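Local coordinates for protein Xcc_ctr_pt (Xanthomonas campestris pv. campestris, PDB 6NJW) that probably cleaves DNA as an OLD family nuclease, by a two-metal mechanism, this chain being its C-terminal region with the metal-binding Toprim domain, at residues L25-A30 with G57-T62; E31-P36 with F193-A198; P76-T81 with E215-A220. One frame throughout, in Å; residues are numbered along the deposited sequence.

Contact 1. Residues L25-A30 with G57-T62; sequences LVEGDA and GGTNFT
E27 crosses the F61 ring at about a right angle, its carboxylate plane turned 57° from that of the phenyl group. The aliphatic CG of E27 touches the ring edge, 3.7 Å from F61 CZ, while the backbone N of V26 lies at the same edge in the ring plane. V26 N and E27 CG thus line the ring edge, and on the strand side L25 CB packs against CD1 and CE1, 3.8 Å from F61 CE1. Beyond CG the E27 chain runs on extended and carries the carboxylate past T59, whose methyl CG2 lies 3.9 Å from E27 OE1. The polar work at this end is done elsewhere: E27 OE2 accepts from D82 N and lies close to T81 OG1, which probably limits the turning of the carboxylate. E27 is a magnesium ligand of this protein, although no metal is bound to it in this model.

The backbones join through G58 N, which donates to E27 O at 2.9 Å. The backbone angles of G57 and G58 both favour glycine, and the two glycines let the loop run close to the E27 carbonyl. N60 OD1 then accepts from T62 N, a capping bond at the start of helix 62-68.

The site joins two loops at the C-terminal ends of the strands of the parallel Toprim sheet, those leaving strands 22-26 and 51-55. L25 also packs on Y64 and L68 of helix 62-68, and F61 reaches I79 and T81 of strand 77-82 and V100 of helix 93-104.

Contact 2. Residues E31-P36 with F193-A198; sequences ERFIVP and FAQALA
With chi1 of -64° in F33 and a similar value in Q195, each CG stands anti to its own carbonyl carbon, which brings the two side chains together between their helices. The Q195 chain stays extended beyond CG and runs over one face of the F33 ring. Its CG methylene sits 3.5 Å from the ring centroid, a CH-pi contact. Farther along, the amide lies almost flat over the same ring, the two planes stacked 15° apart, with Q195 NE2 3.6 Å from F33 CE1. The rim of the ring serves a second flat group: F33 CZ stands over the centre of the R32 guanidinium, whose NH1 is held in a salt bridge by D29.

Deeper in, alanine permits close approach. A194 CB points at the partner helix and meets I34 CG1 at 3.7 Å and F33 CB at 4.1 Å. The CA-CB bond of I34 points neither toward the partner nor away from it, but the CG1 branch brings the end nearer: I34 CD1 comes 3.8 Å from A194 O, and also approaches L197 CD2, 4.3 Å away, and the backbone of A198. The axes of helices 31-36 and 193-197 run nearly parallel, 17° apart, and come within 8.2 Å of each other.

This contact joins helix 29-41, the first helix of the Toprim domain, to helix 190-197. Behind that second helix, F193 and L197 pack on helix 134-154, while V35 turns to helix 208-226. Dispersion and CH-pi forces therefore carry the interface, from alanine and isoleucine inside to a glutamine on the solvent-facing side of the contact. There its polar amide can lie across an aromatic face while remaining near solvent.

Contact 3. Residues P76-T81 with E215-A220; sequences PHVILT and EHIRDA
The H216 imidazole meets V78 obliquely, with H216 CD2 3.5 Å from V78 CG1; the two side chains slide past each other in opposite directions. H216 CG is anti to the backbone N (chi1 -173°), which sets the ring beside V78, where it also touches F128 of strand 127-130. The R218 guanidinium has D219 at its edge, in plane: NE and NH2 both grip D219 OD1, the NE bond at 2.7 Å and nearly along the C-O axis. This side-on salt bridge lies within the helix, on the side turned from the strand.

The contact itself is apolar. V78 CG1 also reaches I217 CB, at 3.8 Å, and so fits between two neighbouring residues of the helix. Here helix 208-226 packs over one side of the four-stranded parallel sheet of the Toprim fold, antiparallel to strand 77-82: the axes of 77-81 and 215-220 are 8.0 Å apart at an angle of 179°. Strand 77-82 is an inner strand, flanked by 22-26 and 127-130, and leads to the metal ligand D82.

At the start of the strand, a chi2 of 61° turns I217 CD1 onto P76, 3.5 Å from P76 O and 3.8 Å from P76 CB. One helical turn on, A220 CB faces P76 CB at 4.1 Å. I221 and E224 continue the cover of the proline, whereas H77 turns away from the helix, its NE2 hydrogen-bonded to Y127 OH and its ND1 to I75 O.

Overall arrangement
Contacts 1 and 3 meet in the sheet, where strands 22-26 and 77-82 are neighbours: L25 N lies 3.0 Å from V78 O. T81 OG1 of contact 3 lies close to E27 OE2, beside the metal site; the side chain of E27 is about 4 Å from that of D82 and about 5 Å from the bound magnesium, which is held by D82 and Y209. Contact 2 shares helix 29-41 with contact 1, and A30 O lies 3.5 Å from A194 CB. It stands farther back, with the side chain of I34 about 9 Å from the magnesium. V35 CG2 touches L80 CD1 at 3.8 Å, joining contacts 2 and 3, whose centres are 18 Å apart.

Contact 1. Residues L25-A30 with G57-T62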
ATOM      1  N   LEU A  25      -0.149  -3.226  -7.314  1.00 31.70           N
ATOM      2  CA  LEU A  25      -1.084  -2.128  -7.562  1.00 35.43           C
ATOM      3  C   LEU A  25      -1.414  -1.447  -6.245  1.00 31.81           C
ATOM      4  O   LEU A  25      -1.837  -2.118  -5.292  1.00 31.80           O
ATOM      5  CB  LEU A  25      -2.370  -2.649  -8.217  1.00 30.65           C
ATOM      6  CG  LEU A  25      -2.196  -3.285  -9.592  1.00 32.83           C
ATOM      7  CD1 LEU A  25      -3.527  -3.949 -10.004  1.00 34.08           C
ATOM      8  CD2 LEU A  25      -1.768  -2.203 -10.579  1.00 37.66           C
ATOM      9  N   VAL A  26      -1.227  -0.123  -6.198  1.00 32.94           N
ATOM     10  CA  VAL A  26      -1.433   0.681  -5.002  1.00 35.77           C
ATOM     11  C   VAL A  26      -2.281   1.899  -5.368  1.00 35.36           C
ATOM     12  O   VAL A  26      -2.433   2.245  -6.537  1.00 35.40           O
ATOM     13  CB  VAL A  26      -0.088   1.114  -4.373  1.00 33.82           C
ATOM     14  CG1 VAL A  26       0.781  -0.148  -4.071  1.00 35.50           C
ATOM     15  CG2 VAL A  26       0.644   2.059  -5.283  1.00 35.06           C
ATOM     16  N   GLU A  27      -2.838   2.555  -4.345  1.00 36.52           N
ATOM     17  CA  GLU A  27      -3.783   3.640  -4.601  1.00 39.36           C
ATOM     18  C   GLU A  27      -3.097   4.946  -4.989  1.00 43.36           C
ATOM     19  O   GLU A  27      -3.600   5.681  -5.843  1.00 40.95           O
ATOM     20  CB  GLU A  27      -4.662   3.876  -3.374  1.00 38.26           C
ATOM     21  CG  GLU A  27      -5.663   2.758  -3.095  1.00 39.64           C
ATOM     22  CD  GLU A  27      -6.536   3.093  -1.886  1.00 47.57           C
ATOM     23  OE1 GLU A  27      -6.517   4.267  -1.458  1.00 48.56           O
ATOM     24  OE2 GLU A  27      -7.234   2.196  -1.369  1.00 46.44           O
ATOM     25  N   GLY A  28      -1.972   5.276  -4.363  1.00 43.13           N
ATOM     26  CA  GLY A  28      -1.400   6.587  -4.593  1.00 42.14           C
ATOM     27  C   GLY A  28       0.096   6.684  -4.393  1.00 49.99           C
ATOM     28  O   GLY A  28       0.807   5.668  -4.317  1.00 39.40           O
ATOM     29  N   ASP A  29       0.579   7.923  -4.275  1.00 43.81           N
ATOM     30  CA  ASP A  29       2.014   8.171  -4.304  1.00 43.36           C
ATOM     31  C   ASP A  29       2.694   7.759  -3.015  1.00 42.73           C
ATOM     32  O   ASP A  29       3.879   7.416  -3.043  1.00 45.11           O
ATOM     33  CB  ASP A  29       2.301   9.648  -4.579  1.00 49.89           C
ATOM     34  CG  ASP A  29       2.281   9.970  -6.049  1.00 54.11           C
ATOM     35  OD1 ASP A  29       2.236   9.016  -6.850  1.00 54.64           O
ATOM     36  OD2 ASP A  29       2.308  11.172  -6.406  1.00 65.54           O
ATOM     37  N   ALA A  30       1.983   7.794  -1.884  1.00 42.60           N
ATOM     38  CA  ALA A  30       2.605   7.415  -0.620  1.00 40.62           C
ATOM     39  C   ALA A  30       3.017   5.949  -0.642  1.00 46.59           C
ATOM     40  O   ALA A  30       4.163   5.612  -0.333  1.00 41.24           O
ATOM     41  CB  ALA A  30       1.663   7.697   0.549  1.00 43.04           C
ATOM     42  N   GLY A  57      -3.777   5.755  -8.995  1.00 45.44           N
ATOM     43  CA  GLY A  57      -4.231   7.123  -8.808  1.00 52.34           C
ATOM     44  C   GLY A  57      -5.661   7.233  -8.315  1.00 50.25           C
ATOM     45  O   GLY A  57      -6.452   8.010  -8.849  1.00 48.84           O
ATOM     46  N   GLY A  58      -6.001   6.481  -7.296  1.00 46.76           N
ATOM     47  CA  GLY A  58      -7.363   6.449  -6.809  1.00 46.86           C
ATOM     48  C   GLY A  58      -7.688   5.060  -6.294  1.00 50.48           C
ATOM     49  O   GLY A  58      -6.806   4.342  -5.824  1.00 45.88           O
ATOM     50  N   THR A  59      -8.963   4.690  -6.399  1.00 42.05           N
ATOM     51  CA  THR A  59      -9.424   3.419  -5.857  1.00 46.40           C
ATOM     52  C   THR A  59     -10.041   2.524  -6.919  1.00 47.32           C
ATOM     53  O   THR A  59     -10.632   1.496  -6.579  1.00 47.99           O
ATOM     54  CB  THR A  59     -10.422   3.640  -4.712  1.00 54.40           C
ATOM     55  OG1 THR A  59     -11.549   4.380  -5.193  1.00 49.86           O
ATOM     56  CG2 THR A  59      -9.773   4.419  -3.562  1.00 50.92           C
ATOM     57  N   ASN A  60      -9.914   2.872  -8.193  1.00 43.90           N
ATOM     58  CA  ASN A  60     -10.479   2.050  -9.250  1.00 46.52           C
ATOM     59  C   ASN A  60      -9.381   1.130  -9.764  1.00 43.29           C
ATOM     60  O   ASN A  60      -8.606   1.508 -10.642  1.00 39.43           O
ATOM     61  CB  ASN A  60     -11.059   2.897 -10.374  1.00 42.45           C
ATOM     62  CG  ASN A  60     -11.759   2.049 -11.406  1.00 45.02           C
ATOM     63  OD1 ASN A  60     -12.018   0.864 -11.173  1.00 48.96           O
ATOM     64  ND2 ASN A  60     -12.066   2.638 -12.556  1.00 52.23           N
ATOM     65  N   PHE A  61      -9.337  -0.090  -9.230  1.00 40.80           N
ATOM     66  CA  PHE A  61      -8.367  -1.087  -9.651  1.00 43.20           C
ATOM     67  C   PHE A  61      -8.829  -1.893 -10.856  1.00 40.83           C
ATOM     68  O   PHE A  61      -8.017  -2.594 -11.466  1.00 35.56           O
ATOM     69  CB  PHE A  61      -8.053  -2.032  -8.474  1.00 34.45           C
ATOM     70  CG  PHE A  61      -7.241  -1.375  -7.383  1.00 34.27           C
ATOM     71  CD1 PHE A  61      -5.863  -1.329  -7.467  1.00 31.91           C
ATOM     72  CD2 PHE A  61      -7.863  -0.781  -6.300  1.00 39.76           C
ATOM     73  CE1 PHE A  61      -5.109  -0.718  -6.476  1.00 33.98           C
ATOM     74  CE2 PHE A  61      -7.127  -0.160  -5.298  1.00 41.87           C
ATOM     75  CZ  PHE A  61      -5.738  -0.123  -5.383  1.00 35.48           C
ATOM     76  N   THR A  62     -10.099  -1.789 -11.238  1.00 36.48           N
ATOM     77  CA  THR A  62     -10.636  -2.699 -12.249  1.00 38.99           C
ATOM     78  C   THR A  62      -9.914  -2.637 -13.597  1.00 37.54           C
ATOM     79  O   THR A  62      -9.628  -3.709 -14.161  1.00 39.60           O
ATOM     80  CB  THR A  62     -12.139  -2.430 -12.403  1.00 41.49           C
ATOM     81  OG1 THR A  62     -12.735  -2.475 -11.106  1.00 39.92           O
ATOM     82  CG2 THR A  62     -12.774  -3.495 -13.258  1.00 39.10           C
TER

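Contact 2. Residues E31-P36 with F193-A198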
ATOM      1  N   GLU A  31       2.094   5.065  -1.032  1.00 44.65           N
ATOM      2  CA  GLU A  31       2.410   3.648  -1.177  1.00 42.14           C
ATOM      3  C   GLU A  31       3.426   3.408  -2.275  1.00 42.72           C
ATOM      4  O   GLU A  31       4.244   2.481  -2.180  1.00 40.29           O
ATOM      5  CB  GLU A  31       1.143   2.861  -1.483  1.00 33.99           C
ATOM      6  CG  GLU A  31       0.087   2.951  -0.393  1.00 47.23           C
ATOM      7  CD  GLU A  31      -0.858   4.155  -0.518  1.00 47.33           C
ATOM      8  OE1 GLU A  31      -1.768   4.263   0.330  1.00 55.34           O
ATOM      9  OE2 GLU A  31      -0.700   4.994  -1.433  1.00 45.36           O
ATOM     10  N   ARG A  32       3.384   4.221  -3.328  1.00 36.55           N
ATOM     11  CA  ARG A  32       4.304   4.044  -4.446  1.00 39.12           C
ATOM     12  C   ARG A  32       5.753   4.112  -3.997  1.00 43.29           C
ATOM     13  O   ARG A  32       6.615   3.436  -4.574  1.00 40.17           O
ATOM     14  CB  ARG A  32       4.018   5.103  -5.510  1.00 45.21           C
ATOM     15  CG  ARG A  32       5.022   5.233  -6.645  1.00 48.84           C
ATOM     16  CD  ARG A  32       4.470   6.272  -7.677  1.00 52.79           C
ATOM     17  NE  ARG A  32       5.478   6.806  -8.590  1.00 54.06           N
ATOM     18  CZ  ARG A  32       5.580   8.092  -8.912  1.00 60.36           C
ATOM     19  NH1 ARG A  32       4.746   8.977  -8.381  1.00 59.54           N
ATOM     20  NH2 ARG A  32       6.517   8.498  -9.757  1.00 65.35           N
ATOM     21  N   PHE A  33       6.043   4.909  -2.973  1.00 37.12           N
ATOM     22  CA  PHE A  33       7.406   5.006  -2.473  1.00 39.43           C
ATOM     23  C   PHE A  33       7.635   4.243  -1.182  1.00 39.60           C
ATOM     24  O   PHE A  33       8.752   3.767  -0.953  1.00 43.53           O
ATOM     25  CB  PHE A  33       7.790   6.477  -2.285  1.00 43.10           C
ATOM     26  CG  PHE A  33       7.807   7.246  -3.565  1.00 44.86           C
ATOM     27  CD1 PHE A  33       8.785   6.992  -4.523  1.00 47.58           C
ATOM     28  CD2 PHE A  33       6.837   8.206  -3.830  1.00 47.29           C
ATOM     29  CE1 PHE A  33       8.802   7.699  -5.720  1.00 53.21           C
ATOM     30  CE2 PHE A  33       6.841   8.912  -5.023  1.00 49.93           C
ATOM     31  CZ  PHE A  33       7.827   8.660  -5.974  1.00 51.55           C
ATOM     32  N   ILE A  34       6.611   4.074  -0.350  1.00 33.52           N
ATOM     33  CA  ILE A  34       6.805   3.386   0.924  1.00 34.70           C
ATOM     34  C   ILE A  34       6.885   1.871   0.729  1.00 38.41           C
ATOM     35  O   ILE A  34       7.671   1.189   1.391  1.00 34.64           O
ATOM     36  CB  ILE A  34       5.675   3.780   1.893  1.00 40.50           C
ATOM     37  CG1 ILE A  34       5.947   5.162   2.496  1.00 46.24           C
ATOM     38  CG2 ILE A  34       5.542   2.791   3.016  1.00 44.31           C
ATOM     39  CD1 ILE A  34       7.126   5.162   3.459  1.00 49.29           C
ATOM     40  N   VAL A  35       6.078   1.315  -0.175  1.00 35.97           N
ATOM     41  CA  VAL A  35       6.066  -0.137  -0.359  1.00 35.49           C
ATOM     42  C   VAL A  35       7.419  -0.667  -0.819  1.00 35.68           C
ATOM     43  O   VAL A  35       7.890  -1.669  -0.246  1.00 39.56           O
ATOM     44  CB  VAL A  35       4.904  -0.545  -1.277  1.00 40.87           C
ATOM     45  CG1 VAL A  35       5.031  -2.002  -1.719  1.00 35.12           C
ATOM     46  CG2 VAL A  35       3.575  -0.342  -0.554  1.00 37.19           C
ATOM     47  N   PRO A  36       8.103  -0.073  -1.808  1.00 36.39           N
ATOM     48  CA  PRO A  36       9.447  -0.578  -2.147  1.00 41.97           C
ATOM     49  C   PRO A  36      10.456  -0.432  -1.020  1.00 41.72           C
ATOM     50  O   PRO A  36      11.361  -1.263  -0.907  1.00 37.26           O
ATOM     51  CB  PRO A  36       9.871   0.264  -3.360  1.00 43.75           C
ATOM     52  CG  PRO A  36       8.623   0.937  -3.862  1.00 39.39           C
ATOM     53  CD  PRO A  36       7.650   0.985  -2.738  1.00 37.51           C
ATOM     54  N   PHE A 193       6.492  13.442   0.919  1.00 38.43           N
ATOM     55  CA  PHE A 193       6.572  13.000   2.309  1.00 37.70           C
ATOM     56  C   PHE A 193       7.037  11.552   2.410  1.00 40.65           C
ATOM     57  O   PHE A 193       7.893  11.219   3.238  1.00 38.61           O
ATOM     58  CB  PHE A 193       5.208  13.162   2.984  1.00 36.91           C
ATOM     59  CG  PHE A 193       5.211  12.760   4.415  1.00 41.85           C
ATOM     60  CD1 PHE A 193       5.708  13.619   5.378  1.00 45.65           C
ATOM     61  CD2 PHE A 193       4.740  11.516   4.804  1.00 41.83           C
ATOM     62  CE1 PHE A 193       5.725  13.247   6.703  1.00 44.46           C
ATOM     63  CE2 PHE A 193       4.762  11.133   6.123  1.00 43.92           C
ATOM     64  CZ  PHE A 193       5.253  11.995   7.081  1.00 44.93           C
ATOM     65  N   ALA A 194       6.460  10.667   1.594  1.00 42.71           N
ATOM     66  CA  ALA A 194       6.804   9.246   1.684  1.00 41.78           C
ATOM     67  C   ALA A 194       8.263   8.999   1.309  1.00 43.86           C
ATOM     68  O   ALA A 194       8.937   8.167   1.928  1.00 43.73           O
ATOM     69  CB  ALA A 194       5.877   8.421   0.788  1.00 43.94           C
ATOM     70  N   GLN A 195       8.770   9.723   0.308  1.00 39.27           N
ATOM     71  CA  GLN A 195      10.170   9.569  -0.078  1.00 46.67           C
ATOM     72  C   GLN A 195      11.114   9.987   1.045  1.00 46.28           C
ATOM     73  O   GLN A 195      12.136   9.335   1.290  1.00 43.40           O
ATOM     74  CB  GLN A 195      10.449  10.385  -1.333  1.00 46.07           C
ATOM     75  CG  GLN A 195       9.835   9.824  -2.596  1.00 49.45           C
ATOM     76  CD  GLN A 195      10.123  10.711  -3.795  1.00 54.40           C
ATOM     77  OE1 GLN A 195       9.502  11.758  -3.963  1.00 54.30           O
ATOM     78  NE2 GLN A 195      11.089  10.312  -4.612  1.00 59.68           N
ATOM     79  N   ALA A 196      10.789  11.084   1.735  1.00 41.12           N
ATOM     80  CA  ALA A 196      11.593  11.528   2.868  1.00 39.23           C
ATOM     81  C   ALA A 196      11.469  10.582   4.050  1.00 42.33           C
ATOM     82  O   ALA A 196      12.395  10.480   4.860  1.00 42.84           O
ATOM     83  CB  ALA A 196      11.176  12.946   3.278  1.00 41.36           C
ATOM     84  N   LEU A 197      10.344   9.875   4.172  1.00 43.86           N
ATOM     85  CA  LEU A 197      10.195   8.930   5.272  1.00 37.69           C
ATOM     86  C   LEU A 197      10.836   7.581   4.962  1.00 43.31           C
ATOM     87  O   LEU A 197      11.235   6.867   5.890  1.00 40.81           O
ATOM     88  CB  LEU A 197       8.712   8.735   5.598  1.00 39.86           C
ATOM     89  CG  LEU A 197       8.362   7.886   6.827  1.00 44.87           C
ATOM     90  CD1 LEU A 197       8.918   8.511   8.100  1.00 46.29           C
ATOM     91  CD2 LEU A 197       6.863   7.684   6.938  1.00 41.99           C
ATOM     92  N   ALA A 198      10.935   7.222   3.680  1.00 43.07           N
ATOM     93  CA  ALA A 198      11.355   5.874   3.290  1.00 41.53           C
ATOM     94  C   ALA A 198      12.666   5.417   3.925  1.00 45.60           C
ATOM     95  O   ALA A 198      12.717   4.264   4.389  1.00 41.05           O
ATOM     96  CB  ALA A 198      11.435   5.788   1.757  1.00 40.50           C
TER

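Contact 3. Residues P76-T81 with E215-A220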
ATOM      1  N   PRO A  76       1.195 -11.956 -12.939  1.00 36.79           N
ATOM      2  CA  PRO A  76       0.945 -11.977 -11.489  1.00 38.20           C
ATOM      3  C   PRO A  76       0.911 -10.564 -10.912  1.00 29.66           C
ATOM      4  O   PRO A  76       1.753  -9.723 -11.225  1.00 32.81           O
ATOM      5  CB  PRO A  76       2.128 -12.780 -10.932  1.00 43.69           C
ATOM      6  CG  PRO A  76       2.717 -13.507 -12.102  1.00 41.79           C
ATOM      7  CD  PRO A  76       2.416 -12.695 -13.319  1.00 36.00           C
ATOM      8  N   HIS A  77      -0.077 -10.301 -10.054  1.00 31.53           N
ATOM      9  CA  HIS A  77      -0.195  -8.978  -9.474  1.00 32.96           C
ATOM     10  C   HIS A  77      -0.876  -9.084  -8.119  1.00 32.27           C
ATOM     11  O   HIS A  77      -1.513 -10.085  -7.797  1.00 36.89           O
ATOM     12  CB  HIS A  77      -0.985  -8.033 -10.387  1.00 35.38           C
ATOM     13  CG  HIS A  77      -2.377  -8.506 -10.636  1.00 33.77           C
ATOM     14  ND1 HIS A  77      -2.666  -9.488 -11.559  1.00 34.61           N
ATOM     15  CD2 HIS A  77      -3.552  -8.188 -10.040  1.00 36.19           C
ATOM     16  CE1 HIS A  77      -3.966  -9.742 -11.533  1.00 35.87           C
ATOM     17  NE2 HIS A  77      -4.525  -8.967 -10.620  1.00 38.03           N
ATOM     18  N   VAL A  78      -0.724  -8.029  -7.321  1.00 31.19           N
ATOM     19  CA  VAL A  78      -1.363  -7.931  -6.018  1.00 33.85           C
ATOM     20  C   VAL A  78      -2.010  -6.553  -5.918  1.00 32.99           C
ATOM     21  O   VAL A  78      -1.724  -5.660  -6.704  1.00 34.28           O
ATOM     22  CB  VAL A  78      -0.358  -8.157  -4.868  1.00 31.49           C
ATOM     23  CG1 VAL A  78       0.158  -9.592  -4.901  1.00 33.00           C
ATOM     24  CG2 VAL A  78       0.811  -7.161  -4.969  1.00 32.09           C
ATOM     25  N   ILE A  79      -2.883  -6.379  -4.928  1.00 30.92           N
ATOM     26  CA  ILE A  79      -3.527  -5.092  -4.676  1.00 33.69           C
ATOM     27  C   ILE A  79      -3.362  -4.727  -3.207  1.00 33.10           C
ATOM     28  O   ILE A  79      -3.509  -5.581  -2.332  1.00 34.11           O
ATOM     29  CB  ILE A  79      -5.031  -5.129  -5.044  1.00 34.58           C
ATOM     30  CG1 ILE A  79      -5.216  -5.062  -6.560  1.00 35.95           C
ATOM     31  CG2 ILE A  79      -5.801  -3.996  -4.352  1.00 33.85           C
ATOM     32  CD1 ILE A  79      -6.648  -5.416  -7.014  1.00 34.68           C
ATOM     33  N   LEU A  80      -3.087  -3.453  -2.945  1.00 35.62           N
ATOM     34  CA  LEU A  80      -3.084  -2.872  -1.607  1.00 35.01           C
ATOM     35  C   LEU A  80      -4.100  -1.743  -1.606  1.00 36.56           C
ATOM     36  O   LEU A  80      -3.963  -0.786  -2.378  1.00 35.31           O
ATOM     37  CB  LEU A  80      -1.695  -2.328  -1.241  1.00 32.63           C
ATOM     38  CG  LEU A  80      -0.629  -3.418  -1.139  1.00 35.21           C
ATOM     39  CD1 LEU A  80       0.785  -2.855  -1.156  1.00 37.28           C
ATOM     40  CD2 LEU A  80      -0.894  -4.136   0.160  1.00 41.16           C
ATOM     41  N   THR A  81      -5.107  -1.840  -0.744  1.00 35.01           N
ATOM     42  CA  THR A  81      -6.141  -0.812  -0.737  1.00 43.28           C
ATOM     43  C   THR A  81      -6.665  -0.641   0.683  1.00 45.62           C
ATOM     44  O   THR A  81      -6.433  -1.487   1.553  1.00 40.32           O
ATOM     45  CB  THR A  81      -7.272  -1.157  -1.719  1.00 41.83           C
ATOM     46  OG1 THR A  81      -8.105  -0.003  -1.938  1.00 41.06           O
ATOM     47  CG2 THR A  81      -8.097  -2.314  -1.205  1.00 42.42           C
ATOM     48  N   GLU A 215       4.904 -10.641   0.097  1.00 34.41           N
ATOM     49  CA  GLU A 215       5.161 -12.080   0.126  1.00 36.55           C
ATOM     50  C   GLU A 215       4.327 -12.817  -0.920  1.00 39.57           C
ATOM     51  O   GLU A 215       4.795 -13.786  -1.531  1.00 37.09           O
ATOM     52  CB  GLU A 215       4.880 -12.616   1.529  1.00 34.37           C
ATOM     53  CG  GLU A 215       5.822 -12.017   2.601  1.00 37.53           C
ATOM     54  CD  GLU A 215       5.576 -12.567   4.014  1.00 44.34           C
ATOM     55  OE1 GLU A 215       4.437 -12.971   4.311  1.00 41.65           O
ATOM     56  OE2 GLU A 215       6.525 -12.566   4.826  1.00 43.72           O
ATOM     57  N   HIS A 216       3.098 -12.354  -1.164  1.00 34.86           N
ATOM     58  CA  HIS A 216       2.263 -13.001  -2.170  1.00 32.38           C
ATOM     59  C   HIS A 216       2.892 -12.884  -3.556  1.00 33.38           C
ATOM     60  O   HIS A 216       3.003 -13.880  -4.277  1.00 34.57           O
ATOM     61  CB  HIS A 216       0.858 -12.387  -2.175  1.00 29.09           C
ATOM     62  CG  HIS A 216      -0.103 -13.107  -3.072  1.00 34.02           C
ATOM     63  ND1 HIS A 216      -1.013 -14.030  -2.602  1.00 39.54           N
ATOM     64  CD2 HIS A 216      -0.272 -13.068  -4.418  1.00 32.51           C
ATOM     65  CE1 HIS A 216      -1.708 -14.522  -3.613  1.00 35.36           C
ATOM     66  NE2 HIS A 216      -1.278 -13.955  -4.727  1.00 32.17           N
ATOM     67  N   ILE A 217       3.324 -11.675  -3.942  1.00 33.35           N
ATOM     68  CA  ILE A 217       3.855 -11.494  -5.295  1.00 33.93           C
ATOM     69  C   ILE A 217       5.231 -12.134  -5.418  1.00 40.48           C
ATOM     70  O   ILE A 217       5.579 -12.695  -6.466  1.00 35.16           O
ATOM     71  CB  ILE A 217       3.876 -10.003  -5.693  1.00 32.16           C
ATOM     72  CG1 ILE A 217       4.184  -9.840  -7.193  1.00 38.63           C
ATOM     73  CG2 ILE A 217       4.874  -9.191  -4.904  1.00 32.62           C
ATOM     74  CD1 ILE A 217       3.135 -10.499  -8.083  1.00 44.02           C
ATOM     75  N   ARG A 218       6.034 -12.064  -4.352  1.00 35.60           N
ATOM     76  CA  ARG A 218       7.322 -12.760  -4.343  1.00 36.92           C
ATOM     77  C   ARG A 218       7.127 -14.262  -4.529  1.00 36.01           C
ATOM     78  O   ARG A 218       7.834 -14.904  -5.320  1.00 37.27           O
ATOM     79  CB  ARG A 218       8.054 -12.450  -3.030  1.00 32.81           C
ATOM     80  CG  ARG A 218       9.484 -13.018  -2.894  1.00 33.46           C
ATOM     81  CD  ARG A 218       9.554 -14.496  -2.420  1.00 36.68           C
ATOM     82  NE  ARG A 218       8.590 -14.861  -1.382  1.00 35.27           N
ATOM     83  CZ  ARG A 218       8.715 -14.524  -0.107  1.00 38.26           C
ATOM     84  NH1 ARG A 218       9.759 -13.802   0.281  1.00 37.17           N
ATOM     85  NH2 ARG A 218       7.800 -14.905   0.778  1.00 37.61           N
ATOM     86  N   ASP A 219       6.162 -14.837  -3.812  1.00 37.69           N
ATOM     87  CA  ASP A 219       5.904 -16.266  -3.930  1.00 36.23           C
ATOM     88  C   ASP A 219       5.529 -16.637  -5.358  1.00 42.45           C
ATOM     89  O   ASP A 219       6.043 -17.619  -5.906  1.00 41.00           O
ATOM     90  CB  ASP A 219       4.796 -16.686  -2.967  1.00 40.45           C
ATOM     91  CG  ASP A 219       5.276 -16.814  -1.532  1.00 43.37           C
ATOM     92  OD1 ASP A 219       6.462 -16.526  -1.251  1.00 41.20           O
ATOM     93  OD2 ASP A 219       4.455 -17.201  -0.675  1.00 44.75           O
ATOM     94  N   ALA A 220       4.652 -15.850  -5.984  1.00 37.69           N
ATOM     95  CA  ALA A 220       4.204 -16.161  -7.337  1.00 42.27           C
ATOM     96  C   ALA A 220       5.361 -16.130  -8.331  1.00 46.17           C
ATOM     97  O   ALA A 220       5.458 -16.991  -9.214  1.00 43.73           O
ATOM     98  CB  ALA A 220       3.116 -15.176  -7.766  1.00 42.71           C
TER